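Local coordinates for protein DNA polymerase III subunit beta (Helicobacter pylori 26695, PDB 4S3I) that tethers DNA polymerases and other proteins to DNA as a sliding ring, giving replication its processivity, at residues Phe135-Glu148 with Val172-Leu185. Numbering follows the deposited sequence.
Sequences FLVDAFKKIAPVIE and VVGTDTKRLSYTQL
I143 and V146 meet the sheet at G174, where helix 135-143 of the central domain packs on the β-hairpin 172-185, the helix-on-antiparallel-sheet layer of the sliding-ring fold. The helix runs nearly parallel to strand 172-175, their axes 10° apart, and so nearly antiparallel to strand 179-185. I143 lies along strand 172-175: CG2 rests 3.4 Å from G174 N, while CD1 reaches V172 O and V172 CG1. With CG1 anti to its carbonyl carbon (chi1 -66°) and the chain extended beyond, CD1 is carried along the sheet toward T183. V146 divides its methyls over the hydrogen-bonded pair G174-S181, its CG2 on the G174 carbonyl and its CG1 3.6 Å from S181 OG. I147 CG1 also lies against G174 CA, so three branched side chains close on a residue that has no side chain of its own. Toward the start of the helix the contact is made by carbon atoms. A139 CB sits 3.8 Å from the CG2 methyl of T183, V172 CG1 comes to the edge of the F140 ring, and F135 CD2 touches L185 CD1.

At the turn end the guanidinium of R179 lies with one face toward V146, CG1 being 4.0 Å from NH1. Two carboxylates hold it: D176 OD2 takes NE in the guanidinium plane, and E329, on helix 324-332 of the next domain, pairs with NH1. S181 OG and T369 OG1 share a hydrogen bond, and T183 OG1 is hydrogen-bonded to K366 O, which joins the hairpin to strand 368-371, its neighbour in the same antiparallel sheet, and to the residues just before it. D176 OD1 accepts from K178 N, an Asx turn, and also from R179 N, three residues on. Beyond it one water joins the two backbones, donating to T175 O at 2.6 Å and accepting from E148 N at 3.2 Å.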
loop_
_atom_site.group_PDB
_atom_site.type_symbol
_atom_site.label_atom_id
_atom_site.label_comp_id
_atom_site.label_asym_id
_atom_site.label_seq_id
_atom_site.Cartn_x
_atom_site.Cartn_y
_atom_site.Cartn_z
ATOM N N PHE A 135 -25.710 -11.468 7.983
ATOM C CA PHE A 135 -25.130 -12.687 8.575
ATOM C C PHE A 135 -24.284 -13.569 7.630
ATOM O O PHE A 135 -23.257 -14.113 8.039
ATOM C CB PHE A 135 -26.205 -13.534 9.283
ATOM C CG PHE A 135 -27.347 -13.933 8.397
ATOM C CD1 PHE A 135 -28.544 -13.241 8.445
ATOM C CD2 PHE A 135 -27.228 -15.006 7.521
ATOM C CE1 PHE A 135 -29.605 -13.601 7.637
ATOM C CE2 PHE A 135 -28.284 -15.370 6.701
ATOM C CZ PHE A 135 -29.478 -14.663 6.762
ATOM N N LEU A 136 -24.704 -13.716 6.377
ATOM C CA LEU A 136 -23.967 -14.591 5.466
ATOM C C LEU A 136 -22.603 -14.009 5.097
ATOM O O LEU A 136 -21.592 -14.712 5.171
ATOM C CB LEU A 136 -24.793 -14.924 4.219
ATOM C CG LEU A 136 -24.162 -15.927 3.243
ATOM C CD1 LEU A 136 -23.874 -17.256 3.936
ATOM C CD2 LEU A 136 -25.083 -16.150 2.036
ATOM N N VAL A 137 -22.545 -12.732 4.724
ATOM C CA VAL A 137 -21.239 -12.173 4.368
ATOM C C VAL A 137 -20.360 -11.998 5.612
ATOM O O VAL A 137 -19.130 -11.956 5.521
ATOM C CB VAL A 137 -21.326 -10.859 3.560
ATOM C CG1 VAL A 137 -22.311 -11.006 2.393
ATOM C CG2 VAL A 137 -21.710 -9.675 4.462
ATOM N N ASP A 138 -21.001 -11.878 6.769
ATOM C CA ASP A 138 -20.267 -11.823 8.028
ATOM C C ASP A 138 -19.564 -13.162 8.239
ATOM O O ASP A 138 -18.383 -13.213 8.559
ATOM C CB ASP A 138 -21.230 -11.523 9.180
ATOM C CG ASP A 138 -20.503 -11.255 10.497
ATOM O OD1 ASP A 138 -19.530 -10.475 10.490
ATOM O OD2 ASP A 138 -20.899 -11.825 11.538
ATOM N N ALA A 139 -20.303 -14.250 8.043
ATOM C CA ALA A 139 -19.727 -15.585 8.116
ATOM C C ALA A 139 -18.595 -15.747 7.099
ATOM O O ALA A 139 -17.540 -16.284 7.419
ATOM C CB ALA A 139 -20.820 -16.654 7.898
ATOM N N PHE A 140 -18.824 -15.297 5.867
ATOM C CA PHE A 140 -17.817 -15.412 4.815
ATOM C C PHE A 140 -16.547 -14.648 5.205
ATOM O O PHE A 140 -15.435 -15.158 5.081
ATOM C CB PHE A 140 -18.350 -14.858 3.474
ATOM C CG PHE A 140 -19.325 -15.761 2.775
ATOM C CD1 PHE A 140 -19.585 -17.041 3.248
ATOM C CD2 PHE A 140 -19.969 -15.333 1.617
ATOM C CE1 PHE A 140 -20.485 -17.876 2.598
ATOM C CE2 PHE A 140 -20.870 -16.163 0.955
ATOM C CZ PHE A 140 -21.126 -17.436 1.446
ATOM N N LYS A 141 -16.716 -13.419 5.666
ATOM C CA LYS A 141 -15.545 -12.599 5.983
ATOM C C LYS A 141 -14.777 -13.178 7.173
ATOM O O LYS A 141 -13.547 -13.086 7.248
ATOM C CB LYS A 141 -15.970 -11.156 6.272
ATOM C CG LYS A 141 -14.812 -10.184 6.408
ATOM C CD LYS A 141 -15.224 -8.926 7.175
ATOM C CE LYS A 141 -14.048 -7.960 7.313
ATOM N NZ LYS A 141 -14.238 -6.946 8.397
ATOM N N LYS A 142 -15.498 -13.799 8.100
ATOM C CA LYS A 142 -14.862 -14.289 9.320
ATOM C C LYS A 142 -14.110 -15.582 9.069
ATOM O O LYS A 142 -13.108 -15.874 9.715
ATOM C CB LYS A 142 -15.903 -14.452 10.434
ATOM C CG LYS A 142 -16.267 -13.142 11.102
ATOM C CD LYS A 142 -17.436 -13.297 12.091
ATOM C CE LYS A 142 -17.704 -11.984 12.843
ATOM N NZ LYS A 142 -19.010 -12.056 13.567
ATOM N N ILE A 143 -14.577 -16.344 8.096
ATOM C CA ILE A 143 -14.028 -17.674 7.852
ATOM C C ILE A 143 -12.952 -17.663 6.769
ATOM O O ILE A 143 -12.039 -18.493 6.767
ATOM C CB ILE A 143 -15.180 -18.645 7.505
ATOM C CG1 ILE A 143 -16.072 -18.823 8.735
ATOM C CG2 ILE A 143 -14.687 -20.002 7.004
ATOM C CD1 ILE A 143 -17.241 -19.778 8.523
ATOM N N ALA A 144 -13.057 -16.700 5.856
ATOM C CA ALA A 144 -12.120 -16.582 4.726
ATOM C C ALA A 144 -10.632 -16.792 5.066
ATOM O O ALA A 144 -9.930 -17.487 4.322
ATOM C CB ALA A 144 -12.314 -15.248 3.998
ATOM N N PRO A 145 -10.141 -16.189 6.176
ATOM C CA PRO A 145 -8.696 -16.305 6.418
ATOM C C PRO A 145 -8.184 -17.725 6.617
ATOM O O PRO A 145 -6.986 -17.940 6.474
ATOM C CB PRO A 145 -8.494 -15.511 7.710
ATOM C CG PRO A 145 -9.603 -14.524 7.730
ATOM C CD PRO A 145 -10.769 -15.226 7.107
ATOM N N VAL A 146 -9.044 -18.675 6.961
ATOM C CA VAL A 146 -8.546 -20.027 7.206
ATOM C C VAL A 146 -8.432 -20.817 5.911
ATOM O O VAL A 146 -7.777 -21.859 5.868
ATOM C CB VAL A 146 -9.394 -20.798 8.236
ATOM C CG1 VAL A 146 -9.668 -19.915 9.469
ATOM C CG2 VAL A 146 -10.697 -21.266 7.615
ATOM N N ILE A 147 -9.068 -20.313 4.854
ATOM C CA ILE A 147 -9.168 -21.076 3.608
ATOM C C ILE A 147 -7.987 -20.822 2.677
ATOM O O ILE A 147 -7.685 -19.668 2.349
ATOM C CB ILE A 147 -10.489 -20.769 2.882
ATOM C CG1 ILE A 147 -11.659 -21.229 3.742
ATOM C CG2 ILE A 147 -10.552 -21.460 1.526
ATOM C CD1 ILE A 147 -13.011 -20.740 3.252
ATOM N N GLU A 148 -7.317 -21.907 2.278
ATOM C CA GLU A 148 -6.275 -21.856 1.255
ATOM C C GLU A 148 -6.931 -21.797 -0.122
ATOM O O GLU A 148 -7.582 -22.752 -0.553
ATOM C CB GLU A 148 -5.374 -23.093 1.323
ATOM C CG GLU A 148 -4.386 -23.132 2.475
ATOM C CD GLU A 148 -3.583 -24.427 2.501
ATOM O OE1 GLU A 148 -3.313 -24.934 3.611
ATOM O OE2 GLU A 148 -3.220 -24.937 1.413
ATOM N N VAL A 172 -21.858 -22.915 7.578
ATOM C CA VAL A 172 -20.790 -22.334 6.775
ATOM C C VAL A 172 -19.484 -22.752 7.421
ATOM O O VAL A 172 -19.287 -22.541 8.622
ATOM C CB VAL A 172 -20.926 -20.807 6.695
ATOM C CG1 VAL A 172 -19.862 -20.227 5.809
ATOM C CG2 VAL A 172 -22.309 -20.409 6.170
ATOM N N VAL A 173 -18.608 -23.384 6.636
ATOM C CA VAL A 173 -17.389 -24.018 7.159
ATOM C C VAL A 173 -16.193 -23.770 6.252
ATOM O O VAL A 173 -16.296 -23.903 5.023
ATOM C CB VAL A 173 -17.554 -25.550 7.273
ATOM C CG1 VAL A 173 -16.374 -26.167 8.002
ATOM C CG2 VAL A 173 -18.857 -25.916 7.982
ATOM N N GLY A 174 -15.060 -23.409 6.853
ATOM C CA GLY A 174 -13.802 -23.365 6.126
ATOM C C GLY A 174 -12.762 -24.141 6.917
ATOM O O GLY A 174 -12.809 -24.157 8.149
ATOM N N THR A 175 -11.831 -24.798 6.235
ATOM C CA THR A 175 -10.708 -25.413 6.946
ATOM C C THR A 175 -9.468 -25.520 6.070
ATOM O O THR A 175 -9.578 -25.561 4.838
ATOM C CB THR A 175 -11.069 -26.807 7.494
ATOM O OG1 THR A 175 -9.894 -27.444 8.013
ATOM C CG2 THR A 175 -11.653 -27.676 6.403
ATOM N N ASP A 176 -8.295 -25.564 6.709
ATOM C CA ASP A 176 -7.037 -25.790 5.995
ATOM C C ASP A 176 -6.274 -26.974 6.580
ATOM O O ASP A 176 -5.059 -27.090 6.381
ATOM C CB ASP A 176 -6.144 -24.539 6.030
ATOM C CG ASP A 176 -5.773 -24.118 7.448
ATOM O OD1 ASP A 176 -5.990 -24.914 8.390
ATOM O OD2 ASP A 176 -5.255 -22.985 7.624
ATOM N N THR A 177 -6.995 -27.816 7.327
ATOM C CA THR A 177 -6.457 -29.011 8.012
ATOM C C THR A 177 -5.691 -28.787 9.323
ATOM O O THR A 177 -5.494 -29.741 10.077
ATOM C CB THR A 177 -5.605 -29.928 7.086
ATOM O OG1 THR A 177 -4.376 -29.266 6.738
ATOM C CG2 THR A 177 -6.385 -30.295 5.835
ATOM N N LYS A 178 -5.254 -27.556 9.590
ATOM C CA LYS A 178 -4.641 -27.229 10.878
ATOM C C LYS A 178 -5.702 -26.631 11.789
ATOM O O LYS A 178 -5.612 -26.689 13.022
ATOM C CB LYS A 178 -3.515 -26.205 10.714
ATOM C CG LYS A 178 -2.306 -26.674 9.918
ATOM C CD LYS A 178 -1.685 -27.925 10.526
ATOM C CE LYS A 178 -0.239 -28.127 10.073
ATOM N NZ LYS A 178 0.737 -27.536 11.035
ATOM N N ARG A 179 -6.705 -26.034 11.159
ATOM C CA ARG A 179 -7.767 -25.350 11.875
ATOM C C ARG A 179 -9.030 -25.394 11.038
ATOM O O ARG A 179 -8.988 -25.630 9.822
ATOM C CB ARG A 179 -7.377 -23.905 12.158
ATOM C CG ARG A 179 -6.765 -23.234 10.951
ATOM C CD ARG A 179 -6.435 -21.797 11.201
ATOM N NE ARG A 179 -5.752 -21.210 10.049
ATOM C CZ ARG A 179 -5.571 -19.907 9.888
ATOM N NH1 ARG A 179 -6.019 -19.071 10.810
ATOM N NH2 ARG A 179 -4.940 -19.447 8.816
ATOM N N LEU A 180 -10.154 -25.176 11.700
ATOM C CA LEU A 180 -11.451 -25.323 11.071
ATOM C C LEU A 180 -12.342 -24.300 11.730
ATOM O O LEU A 180 -12.413 -24.236 12.964
ATOM C CB LEU A 180 -11.974 -26.742 11.302
ATOM C CG LEU A 180 -13.366 -27.095 10.786
ATOM C CD1 LEU A 180 -13.347 -28.474 10.155
ATOM C CD2 LEU A 180 -14.360 -27.050 11.928
ATOM N N SER A 181 -12.980 -23.465 10.915
ATOM C CA SER A 181 -13.891 -22.457 11.439
ATOM C C SER A 181 -15.256 -22.734 10.866
ATOM O O SER A 181 -15.393 -23.084 9.681
ATOM C CB SER A 181 -13.444 -21.044 11.074
ATOM O OG SER A 181 -12.278 -20.696 11.784
ATOM N N TYR A 182 -16.271 -22.588 11.708
ATOM C CA TYR A 182 -17.627 -22.913 11.295
ATOM C C TYR A 182 -18.641 -22.010 11.958
ATOM O O TYR A 182 -18.352 -21.358 12.968
ATOM C CB TYR A 182 -17.956 -24.372 11.615
ATOM C CG TYR A 182 -17.986 -24.676 13.101
ATOM C CD1 TYR A 182 -16.836 -25.085 13.764
ATOM C CD2 TYR A 182 -19.165 -24.563 13.837
ATOM C CE1 TYR A 182 -16.850 -25.370 15.117
ATOM C CE2 TYR A 182 -19.188 -24.842 15.190
ATOM C CZ TYR A 182 -18.024 -25.243 15.823
ATOM O OH TYR A 182 -18.029 -25.530 17.168
ATOM N N THR A 183 -19.836 -21.978 11.385
ATOM C CA THR A 183 -20.947 -21.321 12.037
ATOM C C THR A 183 -22.207 -21.998 11.579
ATOM O O THR A 183 -22.263 -22.589 10.486
ATOM C CB THR A 183 -21.006 -19.818 11.738
ATOM O OG1 THR A 183 -22.014 -19.203 12.554
ATOM C CG2 THR A 183 -21.325 -19.563 10.263
ATOM N N GLN A 184 -23.216 -21.944 12.428
ATOM C CA GLN A 184 -24.502 -22.493 12.071
ATOM C C GLN A 184 -25.502 -21.344 12.101
ATOM O O GLN A 184 -25.679 -20.686 13.133
ATOM C CB GLN A 184 -24.886 -23.629 13.025
ATOM C CG GLN A 184 -25.935 -24.581 12.459
ATOM C CD GLN A 184 -25.851 -25.977 13.064
ATOM O OE1 GLN A 184 -25.031 -26.800 12.648
ATOM N NE2 GLN A 184 -26.701 -26.248 14.051
ATOM N N LEU A 185 -26.125 -21.076 10.955
ATOM C CA LEU A 185 -27.101 -19.996 10.855
ATOM C C LEU A 185 -28.506 -20.586 10.901
ATOM O O LEU A 185 -28.934 -21.284 9.976
ATOM C CB LEU A 185 -26.902 -19.211 9.561
ATOM C CG LEU A 185 -25.466 -18.718 9.358
ATOM C CD1 LEU A 185 -25.242 -18.285 7.916
ATOM C CD2 LEU A 185 -25.188 -17.577 10.298
HETATM O O HOH W 1 -8.085 -24.911 2.866
#